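Local coordinates for protein peptidase, C14 family (Geobacter sulfurreducens PCA, PDB 3BIJ) that is largely uncharacterized but belongs to the caspase-like C14 peptidases and probably acts as a cysteine-type endopeptidase, at residues Ala55-Ala58 with Lys59-Ala63; Ala222-Gly225 with Gln226-Val230. All coordinates share one frame; numbering follows the deposited sequence.

Both contacts are local, each running along the first turns of a helix, so neither closes a loop between distant parts of the chain, and they follow one another in series without nesting or crossing. From the N terminus, contact 1 comes first, where the chain leaves strand 46-51 and starts helix 57-70; contact 2 comes much later, at the start of helix 222-231. Their centres lie about 26 Å apart, on opposite sides of the chain's centre. Residues 55-63 pack against strand 4-10 and strand 109-111, whereas residues 222-230 join strand 127-133 to helices 29-42 and 240-250, and also reach a second subunit.

Contact 1 of 2, residues Ala55-Ala58 with Lys59-Ala63; sequences ATRA and KVIDA
Thr56 caps the start of helix 57-70, its OG1 accepting a hydrogen bond from Lys59 N at 3.2 Å and nearly straight at the proton (167°). The hydroxyl reaches that N-H because chi1 of 72° sets OG1 between the residue's own backbone N and carbonyl carbon. This is the N-cap arrangement, in which a side chain takes up an amide of the first turn. With an alanine here the side-chain acceptor is gone, which would probably leave Lys59 N without its mate and weaken the start of the helix. Next to the cap, Val60 N donates to Thr56 O at 3.0 Å, while Ile61 N and Asp62 N continue the i to i+4 pattern to Arg57 O and Ala58 O. The aliphatic root of Lys59 passes Thr56 OG1, with CB 3.6 Å from it, before the rest of the chain extends away. On another flank, Arg57 and Ile61 run side by side and point the same way. Ile61 CD1 sits over one face of the guanidinium, toward its rim, 3.9 Å from Arg57 NH2. The guanidinium is held chiefly by a salt bridge from the same NH2 to Glu114. Around this turn, Val60 packs on Leu9 of strand 4-10, Arg57 and Ile61 meet Leu110 of strand 109-111, and Arg57 also touches Phe182 and Ile186 of helix 180-189.

Contact 2 of 2, residues Ala222-Gly225 with Gln226-Val230; sequences AFTG and QLLRV
Phe223 and Leu227 meet because both side chains leave the helix with CG opposite the backbone N, at chi1 166° and 179°. These torsions carry the ring of Phe223 and the branch of Leu227 along the same flank, where the two side chains approach at a slant and Phe223 CZ comes to 3.8 Å from Leu227 CD1. Leu228 turns the other way: with chi1 at -61° CG stands anti to the carbonyl carbon, which leaves Leu228 CG 3.3 Å from Thr224 O. The methyl groups Thr224 CG2 and Leu228 CD1 are more loosely paired, 4.2 Å apart. Beneath these side chains the main chain follows the regular i to i+4 ladder of an alpha-helix, here the opening turns of helix 222-231. Leu227 N donates to Phe223 O at 2.8 Å and Leu228 N to Thr224 O at 2.9 Å. Gln226 N donates to Ala222 O at 3.2 Å, and Arg229 N donates to Gly225 O. In this caspase-like domain the helix packs beside the central mixed sheet: Phe223 and Leu227 both touch Phe131 of strand 127-133, and Thr224 OG1 is hydrogen-bonded to Asp133 at the end of that strand. Met36 of helix 29-42 meets Thr224 and Leu227. Lacking a side chain, Gly225 contributes its backbone alone to this buried turn. Arg229 sets its CB 3.6 Å from Gly225 O, then bends away from the turn to make a salt bridge through NH2 with Asp97 of the second subunit, while Leu228 packs on Arg177 of that subunit.

Contact 1 of 2, residues Ala55-Ala58 with Lys59-Ala63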
ATOM      1  N   ALA A  55      40.289  -2.243  -2.297  1.00 47.44           N
ATOM      2  CA  ALA A  55      39.788  -2.375  -3.667  1.00 47.16           C
ATOM      3  C   ALA A  55      39.901  -1.080  -4.454  1.00 43.87           C
ATOM      4  O   ALA A  55      38.898  -0.440  -4.755  1.00 51.50           O
ATOM      5  CB  ALA A  55      38.336  -2.849  -3.649  1.00 47.05           C
ATOM      6  N   THR A  56      41.124  -0.707  -4.806  1.00 38.30           N
ATOM      7  CA  THR A  56      41.344   0.521  -5.556  1.00 39.26           C
ATOM      8  C   THR A  56      41.509   0.260  -7.044  1.00 38.18           C
ATOM      9  O   THR A  56      41.681  -0.881  -7.459  1.00 44.74           O
ATOM     10  CB  THR A  56      42.600   1.229  -5.084  1.00 39.95           C
ATOM     11  OG1 THR A  56      43.746   0.492  -5.525  1.00 55.58           O
ATOM     12  CG2 THR A  56      42.613   1.322  -3.573  1.00 35.12           C
ATOM     13  N   ARG A  57      41.463   1.320  -7.846  1.00 35.14           N
ATOM     14  CA  ARG A  57      41.635   1.179  -9.282  1.00 37.58           C
ATOM     15  C   ARG A  57      42.964   0.471  -9.554  1.00 40.76           C
ATOM     16  O   ARG A  57      42.999  -0.572 -10.203  1.00 44.27           O
ATOM     17  CB  ARG A  57      41.628   2.550  -9.968  1.00 33.16           C
ATOM     18  CG  ARG A  57      40.255   3.173 -10.194  1.00 38.70           C
ATOM     19  CD  ARG A  57      40.388   4.549 -10.847  1.00 40.47           C
ATOM     20  NE  ARG A  57      41.166   4.472 -12.073  1.00 35.60           N
ATOM     21  CZ  ARG A  57      40.706   3.957 -13.204  1.00 42.66           C
ATOM     22  NH1 ARG A  57      39.466   3.488 -13.262  1.00 39.53           N
ATOM     23  NH2 ARG A  57      41.493   3.879 -14.265  1.00 40.05           N
ATOM     24  N   ALA A  58      44.056   1.025  -9.034  1.00 49.19           N
ATOM     25  CA  ALA A  58      45.384   0.441  -9.243  1.00 49.25           C
ATOM     26  C   ALA A  58      45.475  -1.050  -8.916  1.00 44.49           C
ATOM     27  O   ALA A  58      45.865  -1.842  -9.773  1.00 47.28           O
ATOM     28  CB  ALA A  58      46.420   1.212  -8.435  1.00 42.40           C
ATOM     29  N   LYS A  59      45.114  -1.425  -7.687  1.00 42.39           N
ATOM     30  CA  LYS A  59      45.164  -2.825  -7.256  1.00 47.10           C
ATOM     31  C   LYS A  59      44.296  -3.787  -8.065  1.00 49.46           C
ATOM     32  O   LYS A  59      44.750  -4.877  -8.424  1.00 50.36           O
ATOM     33  CB  LYS A  59      44.800  -2.946  -5.773  1.00 38.74           C
ATOM     34  CG  LYS A  59      45.845  -2.385  -4.826  1.00 41.08           C
ATOM     35  CD  LYS A  59      45.542  -2.796  -3.387  1.00 63.93           C
ATOM     36  CE  LYS A  59      46.493  -2.129  -2.392  1.00 72.69           C
ATOM     37  NZ  LYS A  59      46.140  -2.428  -0.971  1.00 67.70           N
ATOM     38  N   VAL A  60      43.052  -3.392  -8.339  1.00 46.65           N
ATOM     39  CA  VAL A  60      42.140  -4.225  -9.115  1.00 40.89           C
ATOM     40  C   VAL A  60      42.672  -4.419 -10.536  1.00 42.53           C
ATOM     41  O   VAL A  60      42.725  -5.542 -11.023  1.00 41.76           O
ATOM     42  CB  VAL A  60      40.720  -3.597  -9.184  1.00 42.75           C
ATOM     43  CG1 VAL A  60      39.862  -4.356 -10.179  1.00 38.02           C
ATOM     44  CG2 VAL A  60      40.067  -3.623  -7.811  1.00 41.40           C
ATOM     45  N   ILE A  61      43.072  -3.330 -11.190  1.00 39.71           N
ATOM     46  CA  ILE A  61      43.588  -3.401 -12.557  1.00 35.71           C
ATOM     47  C   ILE A  61      44.824  -4.276 -12.614  1.00 40.17           C
ATOM     48  O   ILE A  61      44.970  -5.110 -13.506  1.00 49.47           O
ATOM     49  CB  ILE A  61      43.932  -2.003 -13.090  1.00 38.45           C
ATOM     50  CG1 ILE A  61      42.646  -1.184 -13.236  1.00 39.72           C
ATOM     51  CG2 ILE A  61      44.633  -2.102 -14.426  1.00 40.32           C
ATOM     52  CD1 ILE A  61      42.881   0.289 -13.495  1.00 34.13           C
ATOM     53  N   ASP A  62      45.709  -4.085 -11.648  1.00 39.65           N
ATOM     54  CA  ASP A  62      46.940  -4.852 -11.568  1.00 37.96           C
ATOM     55  C   ASP A  62      46.707  -6.331 -11.294  1.00 37.95           C
ATOM     56  O   ASP A  62      47.357  -7.178 -11.894  1.00 38.05           O
ATOM     57  CB  ASP A  62      47.840  -4.265 -10.484  1.00 51.95           C
ATOM     58  CG  ASP A  62      49.141  -5.019 -10.341  1.00 64.98           C
ATOM     59  OD1 ASP A  62      49.154  -6.031  -9.602  1.00 76.24           O
ATOM     60  OD2 ASP A  62      50.146  -4.602 -10.976  1.00 63.30           O
ATOM     61  N   ALA A  63      45.791  -6.643 -10.378  1.00 37.92           N
ATOM     62  CA  ALA A  63      45.496  -8.036 -10.052  1.00 28.83           C
ATOM     63  C   ALA A  63      44.959  -8.768 -11.276  1.00 42.42           C
ATOM     64  O   ALA A  63      45.432  -9.857 -11.614  1.00 47.09           O
ATOM     65  CB  ALA A  63      44.487  -8.112  -8.917  1.00 31.92           C
TER

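Contact 2 of 2, residues Ala222-Gly225 with Gln226-Val230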
ATOM      1  N   ALA A 222      21.383  -9.780  -1.838  1.00 36.01           N
ATOM      2  CA  ALA A 222      20.248 -10.653  -2.047  1.00 40.01           C
ATOM      3  C   ALA A 222      20.696 -11.789  -2.966  1.00 33.51           C
ATOM      4  O   ALA A 222      20.449 -12.960  -2.689  1.00 32.81           O
ATOM      5  CB  ALA A 222      19.092  -9.873  -2.685  1.00 40.60           C
ATOM      6  N   PHE A 223      21.359 -11.433  -4.061  1.00 33.62           N
ATOM      7  CA  PHE A 223      21.836 -12.429  -5.015  1.00 40.42           C
ATOM      8  C   PHE A 223      22.842 -13.400  -4.371  1.00 42.00           C
ATOM      9  O   PHE A 223      22.654 -14.620  -4.384  1.00 39.79           O
ATOM     10  CB  PHE A 223      22.478 -11.737  -6.231  1.00 30.74           C
ATOM     11  CG  PHE A 223      23.294 -12.663  -7.095  1.00 40.08           C
ATOM     12  CD1 PHE A 223      22.763 -13.866  -7.564  1.00 44.56           C
ATOM     13  CD2 PHE A 223      24.600 -12.335  -7.435  1.00 46.38           C
ATOM     14  CE1 PHE A 223      23.529 -14.730  -8.359  1.00 49.61           C
ATOM     15  CE2 PHE A 223      25.372 -13.184  -8.223  1.00 45.45           C
ATOM     16  CZ  PHE A 223      24.836 -14.384  -8.686  1.00 50.45           C
ATOM     17  N   THR A 224      23.903 -12.851  -3.799  1.00 41.15           N
ATOM     18  CA  THR A 224      24.925 -13.677  -3.174  1.00 44.99           C
ATOM     19  C   THR A 224      24.338 -14.612  -2.109  1.00 44.91           C
ATOM     20  O   THR A 224      24.710 -15.790  -2.011  1.00 48.40           O
ATOM     21  CB  THR A 224      26.036 -12.803  -2.532  1.00 43.79           C
ATOM     22  OG1 THR A 224      26.596 -11.938  -3.530  1.00 46.27           O
ATOM     23  CG2 THR A 224      27.131 -13.679  -1.955  1.00 22.55           C
ATOM     24  N   GLY A 225      23.417 -14.088  -1.314  1.00 37.28           N
ATOM     25  CA  GLY A 225      22.795 -14.898  -0.283  1.00 42.96           C
ATOM     26  C   GLY A 225      22.128 -16.131  -0.864  1.00 48.81           C
ATOM     27  O   GLY A 225      22.259 -17.224  -0.319  1.00 46.30           O
ATOM     28  N   GLN A 226      21.405 -15.967  -1.969  1.00 45.06           N
ATOM     29  CA  GLN A 226      20.750 -17.107  -2.579  1.00 43.25           C
ATOM     30  C   GLN A 226      21.742 -17.989  -3.319  1.00 52.46           C
ATOM     31  O   GLN A 226      21.521 -19.197  -3.471  1.00 58.83           O
ATOM     32  CB  GLN A 226      19.643 -16.655  -3.517  1.00 39.41           C
ATOM     33  CG  GLN A 226      18.521 -15.996  -2.768  1.00 41.52           C
ATOM     34  CD  GLN A 226      17.952 -16.885  -1.684  1.00 42.30           C
ATOM     35  OE1 GLN A 226      17.648 -16.424  -0.587  1.00 52.40           O
ATOM     36  NE2 GLN A 226      17.797 -18.165  -1.987  1.00 36.66           N
ATOM     37  N   LEU A 227      22.834 -17.395  -3.792  1.00 48.26           N
ATOM     38  CA  LEU A 227      23.849 -18.188  -4.471  1.00 46.71           C
ATOM     39  C   LEU A 227      24.380 -19.167  -3.414  1.00 48.86           C
ATOM     40  O   LEU A 227      24.443 -20.369  -3.651  1.00 57.01           O
ATOM     41  CB  LEU A 227      24.971 -17.282  -5.019  1.00 49.12           C
ATOM     42  CG  LEU A 227      26.174 -17.882  -5.770  1.00 52.40           C
ATOM     43  CD1 LEU A 227      26.931 -16.798  -6.573  1.00 34.99           C
ATOM     44  CD2 LEU A 227      27.099 -18.531  -4.764  1.00 46.77           C
ATOM     45  N   LEU A 228      24.730 -18.659  -2.235  1.00 46.35           N
ATOM     46  CA  LEU A 228      25.229 -19.523  -1.172  1.00 46.41           C
ATOM     47  C   LEU A 228      24.193 -20.548  -0.725  1.00 42.63           C
ATOM     48  O   LEU A 228      24.533 -21.674  -0.354  1.00 45.75           O
ATOM     49  CB  LEU A 228      25.664 -18.687   0.032  1.00 39.84           C
ATOM     50  CG  LEU A 228      26.782 -17.697  -0.278  1.00 33.20           C
ATOM     51  CD1 LEU A 228      27.010 -16.763   0.907  1.00 38.34           C
ATOM     52  CD2 LEU A 228      28.023 -18.454  -0.627  1.00 24.15           C
ATOM     53  N   ARG A 229      22.923 -20.178  -0.757  1.00 41.84           N
ATOM     54  CA  ARG A 229      21.899 -21.122  -0.326  1.00 43.51           C
ATOM     55  C   ARG A 229      21.722 -22.328  -1.268  1.00 40.04           C
ATOM     56  O   ARG A 229      21.514 -23.444  -0.798  1.00 41.09           O
ATOM     57  CB  ARG A 229      20.566 -20.392  -0.105  1.00 46.82           C
ATOM     58  CG  ARG A 229      19.393 -21.324   0.188  1.00 60.15           C
ATOM     59  CD  ARG A 229      18.436 -20.797   1.255  1.00 53.38           C
ATOM     60  NE  ARG A 229      18.889 -21.129   2.596  1.00 57.96           N
ATOM     61  CZ  ARG A 229      18.078 -21.304   3.637  1.00 66.52           C
ATOM     62  NH1 ARG A 229      18.568 -21.603   4.833  1.00 59.77           N
ATOM     63  NH2 ARG A 229      16.768 -21.190   3.482  1.00 79.33           N
ATOM     64  N   VAL A 230      21.803 -22.121  -2.583  1.00 32.20           N
ATOM     65  CA  VAL A 230      21.650 -23.246  -3.506  1.00 31.08           C
ATOM     66  C   VAL A 230      22.963 -24.002  -3.574  1.00 30.24           C
ATOM     67  O   VAL A 230      22.980 -25.207  -3.766  1.00 30.51           O
ATOM     68  CB  VAL A 230      21.265 -22.800  -4.942  1.00 29.76           C
ATOM     69  CG1 VAL A 230      20.018 -21.936  -4.909  1.00 32.27           C
ATOM     70  CG2 VAL A 230      22.412 -22.047  -5.581  1.00 46.32           C
TER